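Local coordinates for terminal uridylyltransferase 1 (Trypanosoma brucei, PDB 5HZD), which adds uridines from UTP to the 3' ends of guide RNAs, ribosomal RNAs and some mRNAs during mitochondrial RNA editing and processing, at residues Val96-Trp100 and Ser149-Leu154; Lys103-Phe109 and Ile124-Asp130; Ile174-Ala179 and Tyr281-Leu287. One frame throughout, in Å; residues are numbered along the deposited sequence. Where two conformers were deposited one is given.

Overall arrangement
All three contacts belong to the palm of the nucleotidyltransferase. Contacts 2 and 3 are neighbouring strand pairs of its five-stranded mixed sheet, joined where strand 124-129 meets strand 285-288; contact 1 is the helix pair laid against one face of that sheet. Val-97 and Trp-100 of contact 1 touch contact 2, and Ile-150 and Thr-151 touch contact 3. Contacts 1 and 2 are mostly buried, whereas contact 3 is partly open. Chemistry follows position: contact 1 is apolar with one water bridge at its rim, contact 2 combines backbone bonds with apolar contacts and carries Asp-125, and contact 3 adds the Lys-176/Asp-286 salt bridge and a hydrogen bond from the His-177 ring to the Ile-283 carbonyl.

Contact 1: Val96-Trp100 and Ser149-Leu154; sequences VVRRW and SITELL
Trp-100 sets CG trans to its backbone N (chi1 165°), which swings the indole out toward helix 143-156, and Ile-150 answers with CG1 opposite its carbonyl carbon and a nearly extended chain, so that CD1 arrives over the indole. The methyl lies 4.1 Å from the centroid of the six-membered ring of Trp-100, 27° off the normal, a CH-pi contact displaced toward the rim; the nearest ring atom to Ile-150 CD1 is Trp-100 CE3 at 3.7 Å. The same CD1 also touches CG1 of Val-97, so one methyl bridges Val-97 and Trp-100, three residues apart on their helix. At the pyrrole end, Ser-149 CB comes within 3.4 Å of Trp-100 CD1. Here a water closes the rim: Trp-100 NE1 donates to it over 3.1 Å, and Ser-149 OG lies 2.8 Å from it in a second hydrogen bond. Ser-149 OG is bonded to Asn-145 O as well, one turn back on its own helix. Leu-153 fills the middle of the interface. Leu-153 CD1 rests 3.7 Å from Trp-100 CB and also reaches Val-96 O, while its CD2 meets the aliphatic CG of Arg-99, whose chain then bends away. Val-96 CG1 lies 3.8 Å from Leu-153 CB and also touches CD2 of Leu-154. The axes of the two short helical segments come within 9.5 Å, their directions 129° apart, and no direct hydrogen bond joins them. Val-97 and Trp-100 touch Val-128, and Ile-150 touches Ile-175, so both helices cover one face of the central sheet: the alpha/beta layering of the palm in polymerase beta-like nucleotidyltransferases.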
loop_
_atom_site.group_PDB
_atom_site.type_symbol
_atom_site.label_atom_id
_atom_site.label_comp_id
_atom_site.label_asym_id
_atom_site.label_seq_id
_atom_site.Cartn_x
_atom_site.Cartn_y
_atom_site.Cartn_z
ATOM N N VAL A 96 17.494 14.280 -0.425
ATOM C CA VAL A 96 17.789 14.200 -1.845
ATOM C C VAL A 96 16.809 15.073 -2.619
ATOM O O VAL A 96 17.223 15.913 -3.448
ATOM C CB VAL A 96 17.673 12.745 -2.357
ATOM C CG1 VAL A 96 17.903 12.718 -3.882
ATOM C CG2 VAL A 96 18.651 11.844 -1.639
ATOM N N VAL A 97 15.499 14.922 -2.360
ATOM C CA VAL A 97 14.545 15.637 -3.207
ATOM C C VAL A 97 14.558 17.138 -2.978
ATOM O O VAL A 97 14.215 17.884 -3.896
ATOM C CB VAL A 97 13.123 15.077 -3.135
ATOM C CG1 VAL A 97 13.144 13.566 -3.414
ATOM C CG2 VAL A 97 12.540 15.345 -1.800
ATOM N N ARG A 98 14.978 17.599 -1.795
ATOM C CA ARG A 98 15.084 19.057 -1.604
ATOM C C ARG A 98 16.148 19.706 -2.459
ATOM O O ARG A 98 16.116 20.905 -2.657
ATOM C CB ARG A 98 15.286 19.409 -0.127
ATOM C CG ARG A 98 14.006 19.185 0.661
ATOM C CD ARG A 98 14.140 19.582 2.124
ATOM N NE ARG A 98 14.362 21.027 2.176
ATOM C CZ ARG A 98 14.607 21.724 3.279
ATOM N NH1 ARG A 98 14.778 23.038 3.192
ATOM N NH2 ARG A 98 14.715 21.111 4.440
ATOM N N ARG A 99 17.097 18.947 -2.981
ATOM C CA ARG A 99 18.066 19.530 -3.915
ATOM C C ARG A 99 17.395 19.845 -5.252
ATOM O O ARG A 99 17.793 20.779 -5.941
ATOM C CB ARG A 99 19.278 18.607 -4.104
ATOM C CG ARG A 99 20.191 18.924 -5.307
ATOM C CD ARG A 99 21.084 20.168 -5.129
ATOM N NE ARG A 99 21.585 20.355 -3.769
ATOM C CZ ARG A 99 22.651 19.742 -3.261
ATOM N NH1 ARG A 99 23.336 18.872 -3.994
ATOM N NH2 ARG A 99 23.026 19.995 -2.012
ATOM N N TRP A 100 16.349 19.086 -5.594
ATOM C CA TRP A 100 15.561 19.344 -6.793
ATOM C C TRP A 100 14.543 20.465 -6.548
ATOM O O TRP A 100 14.396 21.396 -7.351
ATOM C CB TRP A 100 14.870 18.043 -7.198
ATOM C CG TRP A 100 13.775 18.192 -8.180
ATOM C CD1 TRP A 100 13.881 18.550 -9.487
ATOM C CD2 TRP A 100 12.390 17.984 -7.914
ATOM N NE1 TRP A 100 12.623 18.572 -10.067
ATOM C CE2 TRP A 100 11.696 18.226 -9.122
ATOM C CE3 TRP A 100 11.674 17.601 -6.778
ATOM C CZ2 TRP A 100 10.298 18.127 -9.218
ATOM C CZ3 TRP A 100 10.287 17.508 -6.858
ATOM C CH2 TRP A 100 9.618 17.752 -8.092
ATOM N N SER A 149 14.610 14.069 -13.094
ATOM C CA SER A 149 15.460 14.875 -12.197
ATOM C C SER A 149 15.855 14.119 -10.952
ATOM O O SER A 149 17.048 14.099 -10.576
ATOM C CB SER A 149 14.740 16.169 -11.797
ATOM O OG SER A 149 14.578 17.006 -12.929
ATOM N N ILE A 150 14.890 13.491 -10.293
ATOM C CA ILE A 150 15.199 12.798 -9.043
ATOM C C ILE A 150 15.992 11.508 -9.292
ATOM O O ILE A 150 16.866 11.146 -8.497
ATOM C CB ILE A 150 13.938 12.594 -8.215
ATOM C CG1 ILE A 150 13.445 13.989 -7.770
ATOM C CG2 ILE A 150 14.226 11.725 -7.005
ATOM C CD1 ILE A 150 12.064 13.954 -7.237
ATOM N N THR A 151 15.712 10.827 -10.408
ATOM C CA THR A 151 16.543 9.678 -10.766
ATOM C C THR A 151 18.019 10.053 -10.841
ATOM O O THR A 151 18.850 9.344 -10.296
ATOM C CB THR A 151 16.078 9.049 -12.062
ATOM O OG1 THR A 151 14.744 8.583 -11.842
ATOM C CG2 THR A 151 16.949 7.819 -12.406
ATOM N N GLU A 152 18.321 11.191 -11.454
ATOM C CA GLU A 152 19.716 11.604 -11.607
ATOM C C GLU A 152 20.346 11.949 -10.266
ATOM O O GLU A 152 21.495 11.609 -10.012
ATOM C CB GLU A 152 19.812 12.805 -12.547
ATOM C CG GLU A 152 21.206 13.371 -12.684
ATOM C CD GLU A 152 22.144 12.463 -13.467
ATOM O OE1 GLU A 152 21.689 11.420 -14.004
ATOM O OE2 GLU A 152 23.356 12.790 -13.533
ATOM N N LEU A 153 19.597 12.613 -9.400
ATOM C CA LEU A 153 20.125 12.900 -8.059
ATOM C C LEU A 153 20.427 11.620 -7.282
ATOM O O LEU A 153 21.466 11.516 -6.585
ATOM C CB LEU A 153 19.158 13.787 -7.252
ATOM C CG LEU A 153 18.989 15.220 -7.757
ATOM C CD1 LEU A 153 17.940 15.975 -6.930
ATOM C CD2 LEU A 153 20.334 15.972 -7.759
ATOM N N LEU A 154 19.540 10.633 -7.383
ATOM C CA LEU A 154 19.777 9.357 -6.724
ATOM C C LEU A 154 21.013 8.632 -7.286
ATOM O O LEU A 154 21.822 8.124 -6.529
ATOM C CB LEU A 154 18.534 8.482 -6.815
ATOM C CG LEU A 154 17.348 8.986 -6.005
ATOM C CD1 LEU A 154 16.093 8.273 -6.485
ATOM C CD2 LEU A 154 17.572 8.767 -4.478
HETATM O O HOH W 1 12.198 18.375 -13.089
#

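Contact 2: Lys103-Phe109 and Ile124-Asp130; sequences KARVFIF and IDFAVVD
Strands 105-109 and 124-129 run antiparallel, 148° between their directions, with hydrogen-bonded pairs at Arg-105/Val-129, Phe-107/Ala-127 and Phe-109/Asp-125; Phe-107 and Ala-127 exchange two bonds, the one from Phe-107 N to Ala-127 O measuring 2.8 Å. On the face of Val-106, Ile-108, Phe-126 and Val-128 the contact is hydrocarbon. Val-106 CG1 sits 3.6 Å from Phe-126 CD1, Ile-108 runs alongside Phe-126 with CG1 3.7 Å from its CE1, and Ile-124 CG2 lies over one face of that ring. On the other face Phe-107 brings CE1 to 3.8 Å from Val-129 CB. Phe-109, its CG held between backbone N and carbonyl carbon (chi1 67°), folds its ring over Asp-125: CB of Asp-125 stands 3.4 Å from the centroid of the Phe-109 ring, and the carboxylate stacks with its plane 18° from the ring's. At the far end water 2 donates to both Lys-103 O and Val-129 O. Asp-125 probably binds the catalytic magnesium and UTP, as in related enzymes; the Phe-109 ring covers one side of its stem, which probably narrows the orientations the carboxylate can take.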
loop_
_atom_site.group_PDB
_atom_site.type_symbol
_atom_site.label_atom_id
_atom_site.label_comp_id
_atom_site.label_asym_id
_atom_site.label_seq_id
_atom_site.Cartn_x
_atom_site.Cartn_y
_atom_site.Cartn_z
ATOM N N LYS A 103 11.240 23.187 -1.392
ATOM C CA LYS A 103 10.045 23.173 -0.566
ATOM C C LYS A 103 9.301 21.833 -0.600
ATOM O O LYS A 103 8.304 21.676 0.090
ATOM C CB LYS A 103 9.106 24.284 -0.996
ATOM C CG LYS A 103 9.633 25.664 -0.572
ATOM C CD LYS A 103 8.731 26.755 -1.072
ATOM C CE LYS A 103 7.430 26.751 -0.293
ATOM N NZ LYS A 103 6.590 27.939 -0.633
ATOM N N ALA A 104 9.784 20.890 -1.396
ATOM C CA ALA A 104 9.211 19.548 -1.370
ATOM C C ALA A 104 9.472 18.830 -0.044
ATOM O O ALA A 104 10.562 18.935 0.539
ATOM C CB ALA A 104 9.761 18.729 -2.498
ATOM N N ARG A 105 8.474 18.065 0.404
ATOM C CA ARG A 105 8.611 17.219 1.577
ATOM C C ARG A 105 8.135 15.825 1.217
ATOM O O ARG A 105 7.394 15.646 0.248
ATOM C CB ARG A 105 7.828 17.783 2.772
ATOM C CG ARG A 105 8.350 19.164 3.240
ATOM C CD ARG A 105 9.773 19.059 3.760
ATOM N NE ARG A 105 10.237 20.369 4.267
ATOM C CZ ARG A 105 10.818 21.308 3.517
ATOM N NH1 ARG A 105 11.025 21.108 2.228
ATOM N NH2 ARG A 105 11.174 22.466 4.063
ATOM N N VAL A 106 8.595 14.841 1.973
ATOM C CA VAL A 106 8.327 13.439 1.649
ATOM C C VAL A 106 7.341 12.873 2.668
ATOM O O VAL A 106 7.540 13.002 3.871
ATOM C CB VAL A 106 9.642 12.604 1.653
ATOM C CG1 VAL A 106 9.345 11.103 1.354
ATOM C CG2 VAL A 106 10.616 13.133 0.578
ATOM N N PHE A 107 6.271 12.244 2.168
ATOM C CA PHE A 107 5.232 11.654 3.019
ATOM C C PHE A 107 5.216 10.160 2.753
ATOM O O PHE A 107 5.149 9.761 1.590
ATOM C CB PHE A 107 3.860 12.180 2.576
ATOM C CG PHE A 107 3.678 13.680 2.732
ATOM C CD1 PHE A 107 4.325 14.562 1.855
ATOM C CD2 PHE A 107 2.813 14.206 3.682
ATOM C CE1 PHE A 107 4.164 15.926 1.969
ATOM C CE2 PHE A 107 2.629 15.583 3.783
ATOM C CZ PHE A 107 3.317 16.444 2.948
ATOM N N ILE A 108 5.271 9.317 3.784
ATOM C CA ILE A 108 5.050 7.875 3.560
ATOM C C ILE A 108 3.550 7.590 3.439
ATOM O O ILE A 108 2.748 8.140 4.201
ATOM C CB ILE A 108 5.637 7.040 4.685
ATOM C CG1 ILE A 108 7.167 7.121 4.633
ATOM C CG2 ILE A 108 5.147 5.560 4.585
ATOM C CD1 ILE A 108 7.881 6.442 5.816
ATOM N N PHE A 109 3.172 6.729 2.498
ATOM C CA PHE A 109 1.787 6.216 2.512
ATOM C C PHE A 109 1.789 4.740 2.224
ATOM O O PHE A 109 2.854 4.130 2.149
ATOM C CB PHE A 109 0.845 7.034 1.612
ATOM C CG PHE A 109 1.129 6.935 0.128
ATOM C CD1 PHE A 109 2.111 7.716 -0.467
ATOM C CD2 PHE A 109 0.393 6.082 -0.667
ATOM C CE1 PHE A 109 2.332 7.648 -1.862
ATOM C CE2 PHE A 109 0.621 5.972 -2.034
ATOM C CZ PHE A 109 1.612 6.769 -2.638
ATOM N N ILE A 124 7.480 0.406 0.398
ATOM C CA ILE A 124 7.099 1.671 1.024
ATOM C C ILE A 124 6.720 2.610 -0.103
ATOM O O ILE A 124 7.420 2.655 -1.105
ATOM C CB ILE A 124 8.307 2.284 1.791
ATOM C CG1 ILE A 124 8.632 1.422 3.017
ATOM C CG2 ILE A 124 8.046 3.755 2.181
ATOM C CD1 ILE A 124 7.577 1.455 4.149
ATOM N N ASP A 125 5.599 3.314 0.027
ATOM C CA ASP A 125 5.266 4.382 -0.923
ATOM C C ASP A 125 5.712 5.722 -0.373
ATOM O O ASP A 125 5.450 6.047 0.790
ATOM C CB ASP A 125 3.755 4.451 -1.168
ATOM C CG ASP A 125 3.269 3.317 -2.041
ATOM O OD1 ASP A 125 3.497 3.398 -3.266
ATOM O OD2 ASP A 125 2.667 2.365 -1.497
ATOM N N PHE A 126 6.382 6.510 -1.211
ATOM C CA PHE A 126 6.796 7.851 -0.805
ATOM C C PHE A 126 6.126 8.823 -1.752
ATOM O O PHE A 126 6.247 8.684 -2.975
ATOM C CB PHE A 126 8.315 8.031 -0.984
ATOM C CG PHE A 126 9.165 7.266 -0.025
ATOM C CD1 PHE A 126 9.106 7.528 1.338
ATOM C CD2 PHE A 126 10.136 6.388 -0.493
ATOM C CE1 PHE A 126 9.940 6.864 2.240
ATOM C CE2 PHE A 126 10.979 5.722 0.385
ATOM C CZ PHE A 126 10.903 5.957 1.754
ATOM N N ALA A 127 5.419 9.804 -1.210
ATOM C CA ALA A 127 4.868 10.895 -2.022
ATOM C C ALA A 127 5.717 12.138 -1.795
ATOM O O ALA A 127 6.021 12.477 -0.658
ATOM C CB ALA A 127 3.435 11.216 -1.568
ATOM N N VAL A 128 6.076 12.832 -2.867
ATOM C CA VAL A 128 6.904 14.045 -2.765
ATOM C C VAL A 128 6.023 15.231 -3.142
ATOM O O VAL A 128 5.592 15.340 -4.284
ATOM C CB VAL A 128 8.083 13.937 -3.767
ATOM C CG1 VAL A 128 8.918 15.244 -3.789
ATOM C CG2 VAL A 128 8.966 12.715 -3.405
ATOM N N VAL A 129 5.755 16.128 -2.190
ATOM C CA VAL A 129 4.768 17.182 -2.372
ATOM C C VAL A 129 5.259 18.473 -1.728
ATOM O O VAL A 129 5.755 18.461 -0.578
ATOM C CB VAL A 129 3.420 16.817 -1.677
ATOM C CG1 VAL A 129 2.379 17.939 -1.888
ATOM C CG2 VAL A 129 2.895 15.475 -2.218
ATOM N N ASP A 130 5.099 19.570 -2.471
ATOM C CA ASP A 130 5.254 20.934 -1.974
ATOM C C ASP A 130 3.849 21.381 -1.612
ATOM O O ASP A 130 3.023 21.667 -2.499
ATOM C CB ASP A 130 5.839 21.803 -3.105
ATOM C CG ASP A 130 5.911 23.301 -2.773
ATOM O OD1 ASP A 130 5.243 23.795 -1.833
ATOM O OD2 ASP A 130 6.605 24.037 -3.525
HETATM O O HOH W 2 5.660 20.781 1.531
#

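Contact 3: Ile174-Ala179 and Tyr281-Leu287; sequences IIKHHA and YNIDFDL
His-177 begins its contact at CB, which stands over the centre of the Phe-285 ring, 3.5 Å from the centroid and 14° off the normal. With CG anti to the backbone N (chi1 174°), His-177 CG lies 3.6 Å from Phe-285 CE2, and the imidazole runs on, its plane 24° from the phenyl but slid so far that the rings barely overlap. His-177 ND1 donates to Ile-283 O, in the imidazole plane, at 2.8 Å. Beyond it His-177 CE1 comes within 3.3 Å of Tyr-281 O, and its NE2, at the tip, is 2.7 Å from water 4, which donates to that carbonyl. Phe-159 meets the His-177 ring edge-to-face. The strands carrying His-177 and Phe-285 are antiparallel neighbours inside the palm sheet of the nucleotidyltransferase fold, and Asp-286, probably important for catalysis as in related enzymes, projects from the face opposite to these rings, close to Asp-125. There Lys-176 lies alongside Asp-286, and the bent lysine chain brings Lys-176 NZ to 2.9 Å from Asp-286 OD1 on the syn side, a salt bridge; water 3 links NZ to Asp-286 OD2. Past the strand end, Ala-179 N donates to Asp-284 OD1 at 2.8 Å, and that oxygen also accepts from water 5.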
loop_
_atom_site.group_PDB
_atom_site.type_symbol
_atom_site.label_atom_id
_atom_site.label_comp_id
_atom_site.label_asym_id
_atom_site.label_seq_id
_atom_site.Cartn_x
_atom_site.Cartn_y
_atom_site.Cartn_z
ATOM N N ILE A 174 6.380 7.535 -11.967
ATOM C CA ILE A 174 6.959 7.236 -10.661
ATOM C C ILE A 174 8.398 6.783 -10.848
ATOM O O ILE A 174 8.855 6.562 -11.974
ATOM C CB ILE A 174 6.194 6.126 -9.905
ATOM C CG1 ILE A 174 6.162 4.839 -10.738
ATOM C CG2 ILE A 174 4.768 6.560 -9.590
ATOM C CD1 ILE A 174 5.704 3.615 -9.904
ATOM N N ILE A 175 9.122 6.700 -9.731
ATOM C CA ILE A 175 10.411 6.025 -9.692
ATOM C C ILE A 175 10.247 4.792 -8.829
ATOM O O ILE A 175 9.772 4.880 -7.711
ATOM C CB ILE A 175 11.504 6.921 -9.038
ATOM C CG1 ILE A 175 11.752 8.173 -9.896
ATOM C CG2 ILE A 175 12.818 6.108 -8.911
ATOM C CD1 ILE A 175 12.652 9.206 -9.195
ATOM N N LYS A 176 10.620 3.632 -9.347
ATOM C CA LYS A 176 10.604 2.416 -8.536
ATOM C C LYS A 176 12.019 2.075 -8.163
ATOM O O LYS A 176 12.921 2.068 -9.014
ATOM C CB LYS A 176 10.022 1.243 -9.346
ATOM C CG LYS A 176 8.475 1.296 -9.461
ATOM C CD LYS A 176 7.939 0.040 -10.158
ATOM C CE LYS A 176 7.954 -1.141 -9.222
ATOM N NZ LYS A 176 6.792 -1.009 -8.268
ATOM N N HIS A 177 12.254 1.795 -6.886
ATOM C CA HIS A 177 13.549 1.305 -6.464
ATOM C C HIS A 177 13.449 -0.149 -6.041
ATOM O O HIS A 177 12.608 -0.514 -5.206
ATOM C CB HIS A 177 14.094 2.162 -5.302
ATOM C CG HIS A 177 15.368 1.621 -4.736
ATOM N ND1 HIS A 177 15.418 0.925 -3.544
ATOM C CD2 HIS A 177 16.627 1.590 -5.245
ATOM C CE1 HIS A 177 16.667 0.548 -3.319
ATOM N NE2 HIS A 177 17.412 0.920 -4.346
ATOM N N HIS A 178 14.265 -0.992 -6.664
ATOM C CA HIS A 178 14.278 -2.425 -6.381
ATOM C C HIS A 178 15.549 -2.754 -5.599
ATOM O O HIS A 178 16.645 -2.735 -6.147
ATOM C CB HIS A 178 14.312 -3.218 -7.694
ATOM C CG HIS A 178 13.236 -2.863 -8.666
ATOM N ND1 HIS A 178 12.000 -3.473 -8.659
ATOM C CD2 HIS A 178 13.221 -1.984 -9.700
ATOM C CE1 HIS A 178 11.259 -2.972 -9.635
ATOM N NE2 HIS A 178 11.981 -2.076 -10.289
ATOM N N ALA A 179 15.407 -3.087 -4.320
ATOM C CA ALA A 179 16.581 -3.363 -3.495
ATOM C C ALA A 179 17.205 -4.692 -3.805
ATOM O O ALA A 179 16.504 -5.689 -3.981
ATOM C CB ALA A 179 16.216 -3.328 -2.015
ATOM N N TYR A 281 18.756 2.793 0.746
ATOM C CA TYR A 281 19.352 1.933 -0.288
ATOM C C TYR A 281 18.868 0.498 -0.187
ATOM O O TYR A 281 19.039 -0.294 -1.115
ATOM C CB TYR A 281 20.887 1.918 -0.166
ATOM C CG TYR A 281 21.558 3.215 -0.479
ATOM C CD1 TYR A 281 22.048 3.479 -1.762
ATOM C CD2 TYR A 281 21.713 4.193 0.493
ATOM C CE1 TYR A 281 22.683 4.678 -2.043
ATOM C CE2 TYR A 281 22.339 5.411 0.204
ATOM C CZ TYR A 281 22.814 5.647 -1.056
ATOM O OH TYR A 281 23.443 6.859 -1.277
ATOM N N ASN A 282 18.266 0.143 0.935
ATOM C CA ASN A 282 18.021 -1.243 1.269
ATOM C C ASN A 282 16.555 -1.643 1.189
ATOM O O ASN A 282 16.210 -2.798 1.447
ATOM C CB ASN A 282 18.509 -1.504 2.693
ATOM C CG ASN A 282 19.981 -1.210 2.862
ATOM O OD1 ASN A 282 20.763 -1.344 1.920
ATOM N ND2 ASN A 282 20.378 -0.818 4.072
ATOM N N ILE A 283 15.686 -0.698 0.857
ATOM C CA ILE A 283 14.269 -0.955 0.849
ATOM C C ILE A 283 13.648 -0.775 -0.535
ATOM O O ILE A 283 14.037 0.113 -1.293
ATOM C CB ILE A 283 13.544 -0.058 1.876
ATOM C CG1 ILE A 283 13.687 1.406 1.532
ATOM C CG2 ILE A 283 14.035 -0.342 3.301
ATOM C CD1 ILE A 283 12.765 2.263 2.382
ATOM N N ASP A 284 12.671 -1.611 -0.859
ATOM C CA ASP A 284 11.887 -1.421 -2.070
ATOM C C ASP A 284 10.949 -0.259 -1.853
ATOM O O ASP A 284 10.271 -0.194 -0.814
ATOM C CB ASP A 284 11.012 -2.658 -2.363
ATOM C CG ASP A 284 11.801 -3.887 -2.780
ATOM O OD1 ASP A 284 12.841 -3.787 -3.444
ATOM O OD2 ASP A 284 11.334 -5.002 -2.459
ATOM N N PHE A 285 10.890 0.659 -2.809
ATOM C CA PHE A 285 9.953 1.790 -2.721
ATOM C C PHE A 285 9.488 2.292 -4.056
ATOM O O PHE A 285 10.156 2.080 -5.082
ATOM C CB PHE A 285 10.528 2.951 -1.848
ATOM C CG PHE A 285 11.744 3.666 -2.428
ATOM C CD1 PHE A 285 11.598 4.649 -3.421
ATOM C CD2 PHE A 285 13.020 3.397 -1.939
ATOM C CE1 PHE A 285 12.702 5.332 -3.938
ATOM C CE2 PHE A 285 14.121 4.103 -2.429
ATOM C CZ PHE A 285 13.963 5.046 -3.444
ATOM N N ASP A 286 8.293 2.895 -4.052
ATOM C CA ASP A 286 7.784 3.617 -5.214
ATOM C C ASP A 286 7.706 5.079 -4.800
ATOM O O ASP A 286 7.111 5.405 -3.763
ATOM C CB ASP A 286 6.370 3.188 -5.603
ATOM C CG ASP A 286 6.308 1.782 -6.181
ATOM O OD1 ASP A 286 7.367 1.156 -6.444
ATOM O OD2 ASP A 286 5.165 1.307 -6.371
ATOM N N LEU A 287 8.290 5.950 -5.616
ATOM C CA LEU A 287 8.290 7.397 -5.376
ATOM C C LEU A 287 7.367 8.087 -6.388
ATOM O O LEU A 287 7.525 7.946 -7.590
ATOM C CB LEU A 287 9.744 7.897 -5.470
ATOM C CG LEU A 287 10.055 9.356 -5.145
ATOM C CD1 LEU A 287 11.541 9.524 -4.996
ATOM C CD2 LEU A 287 9.533 10.302 -6.227
HETATM O O HOH W 3 4.362 -0.286 -8.889
HETATM O O HOH W 4 20.013 0.465 -4.076
HETATM O O HOH W 5 13.784 -6.274 -3.927
#